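Local structure of putative exported protein (Bordetella parapertussis, 3OCJ) at residues Glu93-Pro96 with Ala97-Ala100; Ser238-Met242 with Gln243-Pro247; Thr229-Pro232 with Ala233-Pro236; Gln254-Thr258 with Arg259-Pro263; Gly148-Asp152 with Pro153-Asp157. The protein is of unknown function but probably is an S-adenosylmethionine-dependent methyltransferase, and holds a palmitic acid molecule. All coordinates share one frame; numbering follows the deposited sequence.

Contact 1 (Glu93-Pro96 with Ala97-Ala100). With PLM (palmitic acid), chain D.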
loop_
_atom_site.group_PDB
_atom_site.type_symbol
_atom_site.label_atom_id
_atom_site.label_comp_id
_atom_site.label_asym_id
_atom_site.label_seq_id
_atom_site.Cartn_x
_atom_site.Cartn_y
_atom_site.Cartn_z
ATOM N N GLU A 93 -4.745 12.051 -8.418
ATOM C CA GLU A 93 -6.151 12.277 -8.076
ATOM C C GLU A 93 -7.174 11.487 -8.872
ATOM O O GLU A 93 -8.340 11.403 -8.463
ATOM C CB GLU A 93 -6.483 13.775 -8.144
ATOM C CG GLU A 93 -5.759 14.573 -7.080
ATOM C CD GLU A 93 -6.033 16.059 -7.139
ATOM O OE1 GLU A 93 -6.889 16.502 -7.948
ATOM O OE2 GLU A 93 -5.401 16.779 -6.334
ATOM N N ARG A 94 -6.778 10.915 -9.996
ATOM C CA ARG A 94 -7.760 10.281 -10.873
ATOM C C ARG A 94 -7.556 8.789 -11.139
ATOM O O ARG A 94 -8.496 8.096 -11.523
ATOM C CB ARG A 94 -7.881 11.050 -12.183
ATOM C CG ARG A 94 -8.327 12.486 -11.973
ATOM C CD ARG A 94 -8.392 13.251 -13.275
ATOM N NE ARG A 94 -9.384 12.699 -14.191
ATOM C CZ ARG A 94 -9.543 13.111 -15.445
ATOM N NH1 ARG A 94 -8.773 14.077 -15.929
ATOM N NH2 ARG A 94 -10.469 12.557 -16.215
ATOM N N LEU A 95 -6.347 8.273 -10.946
ATOM C CA LEU A 95 -6.126 6.861 -11.238
ATOM C C LEU A 95 -6.988 6.006 -10.316
ATOM O O LEU A 95 -6.984 6.203 -9.108
ATOM C CB LEU A 95 -4.650 6.498 -11.093
ATOM C CG LEU A 95 -3.706 7.289 -12.000
ATOM C CD1 LEU A 95 -2.272 6.833 -11.753
ATOM C CD2 LEU A 95 -4.077 7.123 -13.469
ATOM N N PRO A 96 -7.742 5.065 -10.887
ATOM C CA PRO A 96 -8.638 4.265 -10.040
ATOM C C PRO A 96 -7.930 3.598 -8.852
ATOM O O PRO A 96 -8.494 3.611 -7.753
ATOM C CB PRO A 96 -9.187 3.223 -11.016
ATOM C CG PRO A 96 -9.242 3.975 -12.325
ATOM C CD PRO A 96 -7.963 4.799 -12.319
ATOM N N ALA A 97 -6.736 3.042 -9.044
ATOM C CA ALA A 97 -6.053 2.384 -7.935
ATOM C C ALA A 97 -5.633 3.365 -6.832
ATOM O O ALA A 97 -5.576 3.009 -5.650
ATOM C CB ALA A 97 -4.850 1.602 -8.442
ATOM N N VAL A 98 -5.335 4.609 -7.213
ATOM C CA VAL A 98 -4.975 5.607 -6.213
ATOM C C VAL A 98 -6.216 5.985 -5.404
ATOM O O VAL A 98 -6.149 6.125 -4.173
ATOM C CB VAL A 98 -4.350 6.870 -6.866
ATOM C CG1 VAL A 98 -4.116 7.958 -5.823
ATOM C CG2 VAL A 98 -3.033 6.503 -7.560
ATOM N N LEU A 99 -7.346 6.167 -6.087
ATOM C CA LEU A 99 -8.586 6.458 -5.387
ATOM C C LEU A 99 -8.893 5.325 -4.416
ATOM O O LEU A 99 -9.279 5.568 -3.277
ATOM C CB LEU A 99 -9.728 6.627 -6.385
ATOM C CG LEU A 99 -9.634 7.874 -7.269
ATOM C CD1 LEU A 99 -10.630 7.800 -8.415
ATOM C CD2 LEU A 99 -9.878 9.123 -6.436
ATOM N N ALA A 100 -8.673 4.091 -4.862
ATOM C CA ALA A 100 -8.951 2.914 -4.042
ATOM C C ALA A 100 -8.061 2.837 -2.793
ATOM O O ALA A 100 -8.538 2.505 -1.715
ATOM C CB ALA A 100 -8.824 1.656 -4.868
HETATM C C1 PLM D . 1.705 -0.091 -2.078
HETATM O O1 PLM D . 0.944 0.248 -1.149
HETATM O O2 PLM D . 2.913 -0.273 -1.816
HETATM C C2 PLM D . 1.213 -0.280 -3.503
HETATM C C3 PLM D . -0.213 0.224 -3.729
HETATM C C4 PLM D . -0.476 0.237 -5.235
HETATM C C5 PLM D . -1.931 0.497 -5.601
HETATM C C6 PLM D . -2.383 1.904 -5.224
HETATM C C7 PLM D . -1.325 2.966 -5.495
HETATM C C8 PLM D . -1.026 3.168 -6.976
HETATM C C9 PLM D . 0.010 4.281 -7.094
HETATM C CA PLM D . 0.070 4.898 -8.483
HETATM C CB PLM D . 0.644 6.307 -8.384
HETATM C CC PLM D . 1.152 6.816 -9.723
HETATM C CD PLM D . 1.755 8.205 -9.565
HETATM C CE PLM D . 2.414 8.629 -10.874
HETATM C CF PLM D . 3.413 9.755 -10.661
HETATM C CG PLM D . 2.768 11.007 -10.088
#
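Leu99 folds its side chain back over the carbonyl oxygens of Glu93 and Arg94. Its CD2 methyl lies 3.4 Å from Glu93 O, and its CD1 methyl lies 3.8 Å from Arg94 O. The isobutyl group thus covers carbonyl oxygens at the junction of two helices. With chi1 at -68°, Leu99 CG stands beside its own backbone N, on the side of these oxygens. The backbone bonds hold the turn together. Leu99 N donates to Leu95 O at 3.0 Å, and the bond is nearly straight at 168°. Val98 N makes a weaker, bent bond to the same oxygen. One residue on, Ala100 N donates to Pro96 O at 2.9 Å. Leu95 is the N-cap residue of the second helix, and Pro96 fills the first helical position, where no backbone N-H is needed. Leu95 and Val98 also meet through their side chains, CB to CG2. Both reach the palmitic acid with a methyl group. Val98 CG2 is 3.6 Å from PLM atom CA, and Leu95 CD1 is 4.0 Å from PLM atom CC. Ala97 O lies 3.4 Å from PLM C6, so this turn forms part of the wall along the acyl chain. Farther out, Arg94 forms a salt bridge with Asp249, and Gln253 accepts from Ala97 N. The turn links helix 86-94 to helix 96-115 and packs against helix 247-261 through Leu95 and Pro96.

Contact 2 (Ser238-Met242 with Gln243-Pro247)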
loop_
_atom_site.group_PDB
_atom_site.type_symbol
_atom_site.label_atom_id
_atom_site.label_comp_id
_atom_site.label_asym_id
_atom_site.label_seq_id
_atom_site.Cartn_x
_atom_site.Cartn_y
_atom_site.Cartn_z
ATOM N N SER A 238 -13.288 -11.818 -10.672
ATOM C CA SER A 238 -12.988 -10.429 -10.351
ATOM C C SER A 238 -14.187 -9.786 -9.682
ATOM O O SER A 238 -15.306 -9.902 -10.178
ATOM C CB SER A 238 -12.690 -9.632 -11.608
ATOM O OG SER A 238 -12.493 -8.262 -11.291
ATOM N N PRO A 239 -13.959 -9.070 -8.573
ATOM C CA PRO A 239 -15.034 -8.315 -7.917
ATOM C C PRO A 239 -15.173 -6.875 -8.438
ATOM O O PRO A 239 -16.008 -6.133 -7.930
ATOM C CB PRO A 239 -14.559 -8.263 -6.467
ATOM C CG PRO A 239 -13.050 -8.160 -6.602
ATOM C CD PRO A 239 -12.697 -9.024 -7.808
ATOM N N TRP A 240 -14.343 -6.457 -9.390
ATOM C CA TRP A 240 -14.385 -5.077 -9.854
ATOM C C TRP A 240 -15.789 -4.675 -10.268
ATOM O O TRP A 240 -16.453 -5.404 -11.017
ATOM C CB TRP A 240 -13.432 -4.858 -11.033
ATOM C CG TRP A 240 -11.978 -4.841 -10.664
ATOM C CD1 TRP A 240 -11.385 -5.436 -9.574
ATOM C CD2 TRP A 240 -10.930 -4.183 -11.383
ATOM N NE1 TRP A 240 -10.029 -5.201 -9.593
ATOM C CE2 TRP A 240 -9.729 -4.419 -10.681
ATOM C CE3 TRP A 240 -10.896 -3.399 -12.547
ATOM C CZ2 TRP A 240 -8.500 -3.911 -11.115
ATOM C CZ3 TRP A 240 -9.683 -2.896 -12.973
ATOM C CH2 TRP A 240 -8.498 -3.155 -12.259
ATOM N N ASP A 241 -16.239 -3.518 -9.787
ATOM C CA ASP A 241 -17.493 -2.930 -10.248
ATOM C C ASP A 241 -17.150 -1.922 -11.336
ATOM O O ASP A 241 -16.722 -0.815 -11.047
ATOM C CB ASP A 241 -18.237 -2.241 -9.094
ATOM C CG ASP A 241 -19.556 -1.593 -9.543
ATOM O OD1 ASP A 241 -19.845 -1.598 -10.760
ATOM O OD2 ASP A 241 -20.284 -1.086 -8.663
HETATM N N MSE A 242 -17.339 -2.310 -12.592
HETATM C CA MSE A 242 -16.938 -1.439 -13.692
HETATM C C MSE A 242 -17.743 -0.142 -13.727
HETATM O O MSE A 242 -17.287 0.859 -14.282
HETATM C CB MSE A 242 -17.030 -2.167 -15.038
HETATM C CG MSE A 242 -16.192 -3.444 -15.124
HETATM SE SE MSE A 242 -14.320 -3.211 -14.647
HETATM C CE MSE A 242 -13.914 -1.736 -15.803
ATOM N N GLN A 243 -18.929 -0.147 -13.131
ATOM C CA GLN A 243 -19.744 1.065 -13.105
ATOM C C GLN A 243 -19.206 2.091 -12.117
ATOM O O GLN A 243 -19.658 3.239 -12.092
ATOM C CB GLN A 243 -21.203 0.737 -12.772
ATOM C CG GLN A 243 -21.934 0.056 -13.913
ATOM C CD GLN A 243 -22.375 -1.347 -13.556
ATOM O OE1 GLN A 243 -21.554 -2.202 -13.235
ATOM N NE2 GLN A 243 -23.679 -1.591 -13.610
ATOM N N ALA A 244 -18.229 1.678 -11.315
ATOM C CA ALA A 244 -17.629 2.546 -10.311
ATOM C C ALA A 244 -16.254 3.046 -10.753
ATOM O O ALA A 244 -15.525 3.632 -9.956
ATOM C CB ALA A 244 -17.520 1.812 -8.975
ATOM N N ILE A 245 -15.920 2.815 -12.023
ATOM C CA ILE A 245 -14.599 3.167 -12.554
ATOM C C ILE A 245 -14.759 4.001 -13.815
ATOM O O ILE A 245 -15.466 3.605 -14.741
ATOM C CB ILE A 245 -13.773 1.911 -12.896
ATOM C CG1 ILE A 245 -13.661 0.996 -11.664
ATOM C CG2 ILE A 245 -12.393 2.307 -13.424
ATOM C CD1 ILE A 245 -13.043 -0.375 -11.965
ATOM N N ASP A 246 -14.112 5.159 -13.863
ATOM C CA ASP A 246 -14.157 5.966 -15.075
ATOM C C ASP A 246 -13.373 5.267 -16.185
ATOM O O ASP A 246 -12.199 4.939 -16.004
ATOM C CB ASP A 246 -13.584 7.362 -14.826
ATOM C CG ASP A 246 -13.610 8.224 -16.072
ATOM O OD1 ASP A 246 -14.658 8.853 -16.337
ATOM O OD2 ASP A 246 -12.608 8.251 -16.807
ATOM N N PRO A 247 -14.013 5.021 -17.339
ATOM C CA PRO A 247 -13.309 4.260 -18.377
ATOM C C PRO A 247 -12.018 4.920 -18.868
ATOM O O PRO A 247 -11.029 4.216 -19.067
ATOM C CB PRO A 247 -14.341 4.170 -19.504
ATOM C CG PRO A 247 -15.661 4.262 -18.806
ATOM C CD PRO A 247 -15.442 5.217 -17.663
#
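Asp241 grips the turn that follows it with both its side chain and its backbone, yet neither acceptor is met in its plane. Gln243 N approaches OD1 of Asp241 from above the carboxylate plane, 42° out of it, at 2.9 Å. Ala244 N comes to Asp241 O at 2.9 Å, again from above the plane of the acceptor. The carboxylate reaches Gln243 N because Asp241 CG lies opposite its own backbone N (chi1 179°), which swings OD1 forward along the chain. A second, overlapping turn follows, with Ile245 N bonded to Met242 O at 3.3 Å. The apolar side chains gather on another side. The CD1 methyl of Ile245 comes obliquely to the Trp240 ring, 3.8 Å from CE3. The selenium of Met242, a selenomethionine, lies 4.1 Å from the same methyl. The bend at chi2 (-53°) sets SE there, and the bend at chi3 turns Met242 CE the same way, 4.2 Å from Ile245 CD1. Leu250 of helix 247-261 touches all three of these side chains. Earlier in the loop, Trp240 N donates to Ser238 OG at 3.2 Å, which makes an ST turn. At the far end, the carboxylate of Asp246 caps Asp249 N at the start of helix 247-261. The Asp241 bond to Gln243 N is an Asx turn in form, and the Asp241 O bond to Ala244 N closes a beta turn over it.

Contact 3 (Thr229-Pro232 with Ala233-Pro236)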
loop_
_atom_site.group_PDB
_atom_site.type_symbol
_atom_site.label_atom_id
_atom_site.label_comp_id
_atom_site.label_asym_id
_atom_site.label_seq_id
_atom_site.Cartn_x
_atom_site.Cartn_y
_atom_site.Cartn_z
ATOM N N THR A 229 -7.181 -6.639 -5.858
ATOM C CA THR A 229 -7.954 -7.690 -6.529
ATOM C C THR A 229 -7.684 -7.720 -8.032
ATOM O O THR A 229 -7.289 -6.703 -8.625
ATOM C CB THR A 229 -9.441 -7.418 -6.343
ATOM O OG1 THR A 229 -9.678 -6.086 -6.814
ATOM C CG2 THR A 229 -9.824 -7.524 -4.863
ATOM N N PRO A 230 -7.896 -8.882 -8.663
ATOM C CA PRO A 230 -7.672 -9.010 -10.111
ATOM C C PRO A 230 -8.816 -8.388 -10.897
ATOM O O PRO A 230 -9.967 -8.494 -10.473
ATOM C CB PRO A 230 -7.654 -10.526 -10.317
ATOM C CG PRO A 230 -8.610 -11.032 -9.252
ATOM C CD PRO A 230 -8.255 -10.174 -8.052
ATOM N N PRO A 231 -8.507 -7.767 -12.045
ATOM C CA PRO A 231 -9.559 -7.218 -12.908
ATOM C C PRO A 231 -10.254 -8.327 -13.693
ATOM O O PRO A 231 -9.800 -9.481 -13.691
ATOM C CB PRO A 231 -8.777 -6.319 -13.865
ATOM C CG PRO A 231 -7.443 -7.021 -13.987
ATOM C CD PRO A 231 -7.157 -7.532 -12.586
ATOM N N PRO A 232 -11.360 -7.989 -14.357
ATOM C CA PRO A 232 -12.120 -9.014 -15.077
ATOM C C PRO A 232 -11.310 -9.756 -16.147
ATOM O O PRO A 232 -11.530 -10.950 -16.309
ATOM C CB PRO A 232 -13.276 -8.220 -15.694
ATOM C CG PRO A 232 -13.470 -7.074 -14.750
ATOM C CD PRO A 232 -12.075 -6.699 -14.307
ATOM N N ALA A 233 -10.375 -9.101 -16.823
ATOM C CA ALA A 233 -9.610 -9.822 -17.845
ATOM C C ALA A 233 -8.815 -10.972 -17.226
ATOM O O ALA A 233 -8.634 -12.023 -17.849
ATOM C CB ALA A 233 -8.688 -8.884 -18.594
ATOM N N LEU A 234 -8.354 -10.775 -15.994
ATOM C CA LEU A 234 -7.437 -11.716 -15.360
ATOM C C LEU A 234 -8.145 -12.855 -14.624
ATOM O O LEU A 234 -7.632 -13.974 -14.547
ATOM C CB LEU A 234 -6.523 -10.957 -14.388
ATOM C CG LEU A 234 -5.459 -11.770 -13.644
ATOM C CD1 LEU A 234 -4.526 -12.478 -14.634
ATOM C CD2 LEU A 234 -4.653 -10.866 -12.733
ATOM N N SER A 235 -9.321 -12.573 -14.066
ATOM C CA SER A 235 -9.998 -13.547 -13.223
ATOM C C SER A 235 -11.491 -13.631 -13.499
ATOM O O SER A 235 -12.171 -12.602 -13.527
ATOM C CB SER A 235 -9.835 -13.171 -11.743
ATOM O OG SER A 235 -10.592 -14.050 -10.931
ATOM N N PRO A 236 -12.017 -14.861 -13.661
ATOM C CA PRO A 236 -13.467 -15.058 -13.776
ATOM C C PRO A 236 -14.194 -14.587 -12.521
ATOM O O PRO A 236 -15.394 -14.358 -12.564
ATOM C CB PRO A 236 -13.615 -16.582 -13.898
ATOM C CG PRO A 236 -12.279 -17.087 -14.274
ATOM C CD PRO A 236 -11.281 -16.137 -13.692
#
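Pro231 O is gripped by two backbone N-H groups, those of Leu234 and Ser235. Together they close a beta turn nested in an alpha turn after a run of three prolines, in the loop between strand 221-226 and helix 247-261. Leu234 N lies 3.0 Å from Pro231 O and comes from above the carbonyl plane, 52° out of it. Ser235 N lies 3.2 Å from Pro231 O and nearly in line with the C=O bond. The two donors therefore reach the oxygen from different directions. Pro231 and Pro232 cannot donate from their own nitrogens, and the proline rings hold the approach to the turn stiff. The side chains pack back on these rings. Leu234 CG lies opposite the backbone N (chi1 -179°), and this directs the CD2 methyl to Pro230 CB at 3.9 Å. The Leu234 and Pro231 side chains cross obliquely, with Leu234 CB 3.9 Å from Pro231 CD. Outside the turn, Ser238 OG is bonded to Pro230 O, Pro231 packs on Trp240, and Thr229 OG1 is bonded to Arg294 O. The hydroxyl of Ser235 faces onward along the chain and is bonded to Asp237 N. Ser235 CB lies 3.5 Å from Pro230 CG.

Contact 4 (Gln254-Thr258 with Arg259-Pro263)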
loop_
_atom_site.group_PDB
_atom_site.type_symbol
_atom_site.label_atom_id
_atom_site.label_comp_id
_atom_site.label_asym_id
_atom_site.label_seq_id
_atom_site.Cartn_x
_atom_site.Cartn_y
_atom_site.Cartn_z
ATOM N N GLN A 254 -3.927 1.967 -17.014
ATOM C CA GLN A 254 -3.413 0.761 -17.641
ATOM C C GLN A 254 -2.171 1.038 -18.485
ATOM O O GLN A 254 -1.230 0.247 -18.487
ATOM C CB GLN A 254 -4.495 0.099 -18.488
ATOM C CG GLN A 254 -5.628 -0.447 -17.644
ATOM C CD GLN A 254 -6.802 -0.902 -18.473
ATOM O OE1 GLN A 254 -7.031 -0.401 -19.574
ATOM N NE2 GLN A 254 -7.558 -1.855 -17.945
ATOM N N LEU A 255 -2.173 2.153 -19.206
ATOM C CA LEU A 255 -1.022 2.512 -20.023
ATOM C C LEU A 255 0.147 2.862 -19.117
ATOM O O LEU A 255 1.268 2.368 -19.299
ATOM C CB LEU A 255 -1.368 3.694 -20.930
ATOM C CG LEU A 255 -0.228 4.164 -21.835
ATOM C CD1 LEU A 255 0.213 3.051 -22.780
ATOM C CD2 LEU A 255 -0.671 5.391 -22.614
ATOM N N VAL A 256 -0.117 3.700 -18.124
ATOM C CA VAL A 256 0.931 4.140 -17.215
ATOM C C VAL A 256 1.558 2.962 -16.466
ATOM O O VAL A 256 2.787 2.869 -16.366
ATOM C CB VAL A 256 0.427 5.230 -16.247
ATOM C CG1 VAL A 256 1.491 5.564 -15.205
ATOM C CG2 VAL A 256 0.046 6.483 -17.028
ATOM N N PHE A 257 0.732 2.057 -15.947
ATOM C CA PHE A 257 1.247 0.915 -15.195
ATOM C C PHE A 257 1.880 -0.137 -16.107
ATOM O O PHE A 257 3.030 -0.517 -15.920
ATOM C CB PHE A 257 0.146 0.244 -14.346
ATOM C CG PHE A 257 -0.318 1.042 -13.150
ATOM C CD1 PHE A 257 0.142 2.327 -12.893
ATOM C CD2 PHE A 257 -1.240 0.479 -12.273
ATOM C CE1 PHE A 257 -0.317 3.039 -11.776
ATOM C CE2 PHE A 257 -1.698 1.181 -11.162
ATOM C CZ PHE A 257 -1.241 2.459 -10.914
ATOM N N THR A 258 1.133 -0.631 -17.091
ATOM C CA THR A 258 1.633 -1.755 -17.885
ATOM C C THR A 258 2.828 -1.404 -18.760
ATOM O O THR A 258 3.744 -2.210 -18.910
ATOM C CB THR A 258 0.545 -2.374 -18.778
ATOM O OG1 THR A 258 0.145 -1.431 -19.782
ATOM C CG2 THR A 258 -0.646 -2.769 -17.942
ATOM N N ARG A 259 2.828 -0.206 -19.336
ATOM C CA ARG A 259 3.870 0.143 -20.290
ATOM C C ARG A 259 4.985 1.009 -19.711
ATOM O O ARG A 259 6.148 0.848 -20.075
ATOM C CB ARG A 259 3.268 0.825 -21.520
ATOM C CG ARG A 259 4.269 1.012 -22.640
ATOM C CD ARG A 259 3.593 1.406 -23.935
ATOM N NE ARG A 259 2.650 0.384 -24.374
ATOM C CZ ARG A 259 2.077 0.371 -25.573
ATOM N NH1 ARG A 259 2.359 1.324 -26.450
ATOM N NH2 ARG A 259 1.230 -0.595 -25.893
ATOM N N LEU A 260 4.642 1.932 -18.822
ATOM C CA LEU A 260 5.651 2.889 -18.374
ATOM C C LEU A 260 6.375 2.474 -17.091
ATOM O O LEU A 260 7.592 2.253 -17.103
ATOM C CB LEU A 260 5.063 4.297 -18.259
ATOM C CG LEU A 260 4.326 4.790 -19.510
ATOM C CD1 LEU A 260 3.880 6.237 -19.336
ATOM C CD2 LEU A 260 5.200 4.641 -20.757
ATOM N N ILE A 261 5.635 2.346 -15.995
ATOM C CA ILE A 261 6.243 2.029 -14.702
ATOM C C ILE A 261 6.559 0.546 -14.541
ATOM O O ILE A 261 7.644 0.173 -14.094
ATOM C CB ILE A 261 5.310 2.446 -13.551
ATOM C CG1 ILE A 261 5.133 3.968 -13.541
ATOM C CG2 ILE A 261 5.815 1.897 -12.218
ATOM C CD1 ILE A 261 4.006 4.442 -12.629
ATOM N N GLN A 262 5.592 -0.293 -14.892
ATOM C CA GLN A 262 5.667 -1.742 -14.689
ATOM C C GLN A 262 5.790 -2.077 -13.206
ATOM O O GLN A 262 6.784 -2.634 -12.757
ATOM C CB GLN A 262 6.785 -2.365 -15.520
ATOM C CG GLN A 262 6.674 -1.962 -16.988
ATOM C CD GLN A 262 7.306 -2.959 -17.936
ATOM O OE1 GLN A 262 8.454 -3.361 -17.760
ATOM N NE2 GLN A 262 6.555 -3.357 -18.954
ATOM N N PRO A 263 4.751 -1.757 -12.437
ATOM C CA PRO A 263 4.857 -1.880 -10.975
ATOM C C PRO A 263 4.984 -3.326 -10.493
ATOM O O PRO A 263 4.489 -4.262 -11.125
ATOM C CB PRO A 263 3.535 -1.307 -10.454
ATOM C CG PRO A 263 2.799 -0.771 -11.643
ATOM C CD PRO A 263 3.430 -1.293 -12.892
#
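Phe257 and Pro263 cross at about a right angle where helix 247-261 ends. Pro263 CG comes obliquely to the phenyl ring, 3.9 Å from Phe257 CG. Two residues earlier, the CD1 methyl of Leu255 lies over one face of the Arg259 guanidinium, 3.9 Å from Arg259 NE. The bend at Arg259 chi3 (-60°) turns NE to this methyl. That guanidinium also donates to Gly34 O. Val256 CG1 meets Ile261 CD1 at 3.8 Å. The wider pi-type turn brings together these two residues, five apart. In it Ile261 N bonds Val256 O at 2.9 Å, nearly straight at the hydrogen (172°), and Gln262 N bonds Phe257 O. Gln262 leaves the helix with positive phi. Its extended side chain folds back so that NE2 donates to Thr258 O at 3.0 Å, with that oxygen almost in the amide plane. Phe257 touches the palmitic acid and meets Trp265 edge-to-face. The helix end rests on helix 41-53 through Leu255, Leu260 and Ile261, and on helix 15-33 through Arg259 and Leu260.

Contact 5 (Gly148-Asp152 with Pro153-Asp157)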
loop_
_atom_site.group_PDB
_atom_site.type_symbol
_atom_site.label_atom_id
_atom_site.label_comp_id
_atom_site.label_asym_id
_atom_site.label_seq_id
_atom_site.Cartn_x
_atom_site.Cartn_y
_atom_site.Cartn_z
ATOM N N GLY A 148 5.956 -0.241 15.882
ATOM C CA GLY A 148 6.173 -0.210 14.444
ATOM C C GLY A 148 7.322 -1.114 14.065
ATOM O O GLY A 148 8.387 -1.041 14.664
ATOM N N ILE A 149 7.115 -1.965 13.067
ATOM C CA ILE A 149 8.176 -2.835 12.588
ATOM C C ILE A 149 8.375 -2.549 11.107
ATOM O O ILE A 149 7.415 -2.525 10.339
ATOM C CB ILE A 149 7.804 -4.324 12.787
ATOM C CG1 ILE A 149 7.519 -4.596 14.271
ATOM C CG2 ILE A 149 8.910 -5.238 12.266
ATOM C CD1 ILE A 149 7.263 -6.054 14.588
ATOM N N ASP A 150 9.611 -2.311 10.697
ATOM C CA ASP A 150 9.886 -2.083 9.281
ATOM C C ASP A 150 11.329 -2.464 9.024
ATOM O O ASP A 150 12.166 -2.342 9.909
ATOM C CB ASP A 150 9.622 -0.616 8.904
ATOM C CG ASP A 150 9.302 -0.436 7.429
ATOM O OD1 ASP A 150 10.146 -0.795 6.584
ATOM O OD2 ASP A 150 8.217 0.096 7.104
ATOM N N TYR A 151 11.610 -2.934 7.819
ATOM C CA TYR A 151 12.973 -3.329 7.484
ATOM C C TYR A 151 13.763 -2.147 6.936
ATOM O O TYR A 151 14.998 -2.188 6.872
ATOM C CB TYR A 151 12.958 -4.461 6.460
ATOM C CG TYR A 151 14.179 -5.349 6.491
ATOM C CD1 TYR A 151 14.926 -5.508 7.652
ATOM C CD2 TYR A 151 14.555 -6.061 5.365
ATOM C CE1 TYR A 151 16.038 -6.334 7.676
ATOM C CE2 TYR A 151 15.659 -6.885 5.381
ATOM C CZ TYR A 151 16.392 -7.017 6.535
ATOM O OH TYR A 151 17.486 -7.844 6.541
ATOM N N ASP A 152 13.052 -1.094 6.547
ATOM C CA ASP A 152 13.689 0.094 5.979
ATOM C C ASP A 152 13.993 1.107 7.084
ATOM O O ASP A 152 13.076 1.664 7.692
ATOM C CB ASP A 152 12.747 0.713 4.945
ATOM C CG ASP A 152 13.338 1.926 4.256
ATOM O OD1 ASP A 152 14.502 2.278 4.535
ATOM O OD2 ASP A 152 12.626 2.523 3.427
ATOM N N PRO A 153 15.279 1.363 7.353
ATOM C CA PRO A 153 15.624 2.328 8.403
ATOM C C PRO A 153 15.050 3.714 8.109
ATOM O O PRO A 153 14.753 4.456 9.036
ATOM C CB PRO A 153 17.157 2.383 8.350
ATOM C CG PRO A 153 17.577 1.165 7.605
ATOM C CD PRO A 153 16.467 0.817 6.673
ATOM N N GLU A 154 14.895 4.053 6.833
ATOM C CA GLU A 154 14.313 5.337 6.455
ATOM C C GLU A 154 12.843 5.424 6.850
ATOM O O GLU A 154 12.338 6.505 7.155
ATOM C CB GLU A 154 14.455 5.583 4.951
ATOM C CG GLU A 154 15.873 5.877 4.510
ATOM C CD GLU A 154 16.447 7.094 5.209
ATOM O OE1 GLU A 154 15.786 8.155 5.204
ATOM O OE2 GLU A 154 17.561 6.989 5.765
ATOM N N ALA A 155 12.151 4.287 6.828
ATOM C CA ALA A 155 10.765 4.243 7.275
ATOM C C ALA A 155 10.683 4.573 8.766
ATOM O O ALA A 155 9.838 5.364 9.190
ATOM C CB ALA A 155 10.149 2.869 6.992
ATOM N N LEU A 156 11.561 3.961 9.553
ATOM C CA LEU A 156 11.553 4.183 10.996
ATOM C C LEU A 156 11.906 5.628 11.339
ATOM O O LEU A 156 11.252 6.243 12.173
ATOM C CB LEU A 156 12.489 3.202 11.696
ATOM C CG LEU A 156 12.120 1.745 11.415
ATOM C CD1 LEU A 156 13.040 0.812 12.162
ATOM C CD2 LEU A 156 10.649 1.458 11.787
ATOM N N ASP A 157 12.925 6.172 10.678
ATOM C CA ASP A 157 13.289 7.568 10.874
ATOM C C ASP A 157 12.114 8.484 10.551
ATOM O O ASP A 157 11.860 9.460 11.260
ATOM C CB ASP A 157 14.496 7.946 10.010
ATOM C CG ASP A 157 15.771 7.253 10.452
ATOM O OD1 ASP A 157 15.750 6.570 11.498
ATOM O OD2 ASP A 157 16.799 7.395 9.755
#
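Asp152 has CG opposite its backbone N (chi1 -178°), which carries OD1 forward to the first turn of helix 153-163. There OD1 accepts from Glu154 N at 2.9 Å and caps the helix. The donor stands above the carboxylate plane, 62° out of it. Asp150 is turned likewise, and its OD1 takes Asp152 N at 2.9 Å on the anti side, an Asx turn. One aspartate thus positions the next. Asp150 OD2 is bonded to Gly128 N, so both its oxygens are held. Ala155 sets its CB against this carboxylate, 3.4 Å from OD2. Leu156 comes alongside, with CD2 3.7 Å from Asp150 CB. The backbone bonds from Ala155 N and Leu156 N to Asp152 O are weak. An acidic residue at the end of the second strand is familiar in Rossmann-like methyltransferases, where it commonly binds the ribose of the cofactor. Asp150 occupies that position, so a like role is possible. The turn joins strand 145-150 to helix 153-163, and the short segments 148-150 and 153-157 run at 154°, roughly antiparallel. They belong to the first strand and the helix of a beta-alpha-beta unit that ends in strand 172-176, on whose Arg176 Pro153 and Leu156 pack.

How the contacts relate
Along the chain the order is contact 1, contact 5, contact 3, contact 2, contact 4. Contacts 3 and 2 share the loop after strand 221-226, with centres 11 Å apart, and touch each other. Contact 2 ends at the start of helix 247-261, and contact 4 lies at the end of that helix. Contact 1 touches both, through Pro96 on Ile245 and through Ala97 and Leu95 on Phe257. Contacts 1 and 4 both touch the palmitic acid. Contact 5 stands apart, at the turn from strand 145-150 to helix 153-163, about 26 Å between centres from contact 1 and about 35 Å from contact 2. The palmitic acid runs from contacts 1 and 4 to within about 10 Å of the Asp150 side chain.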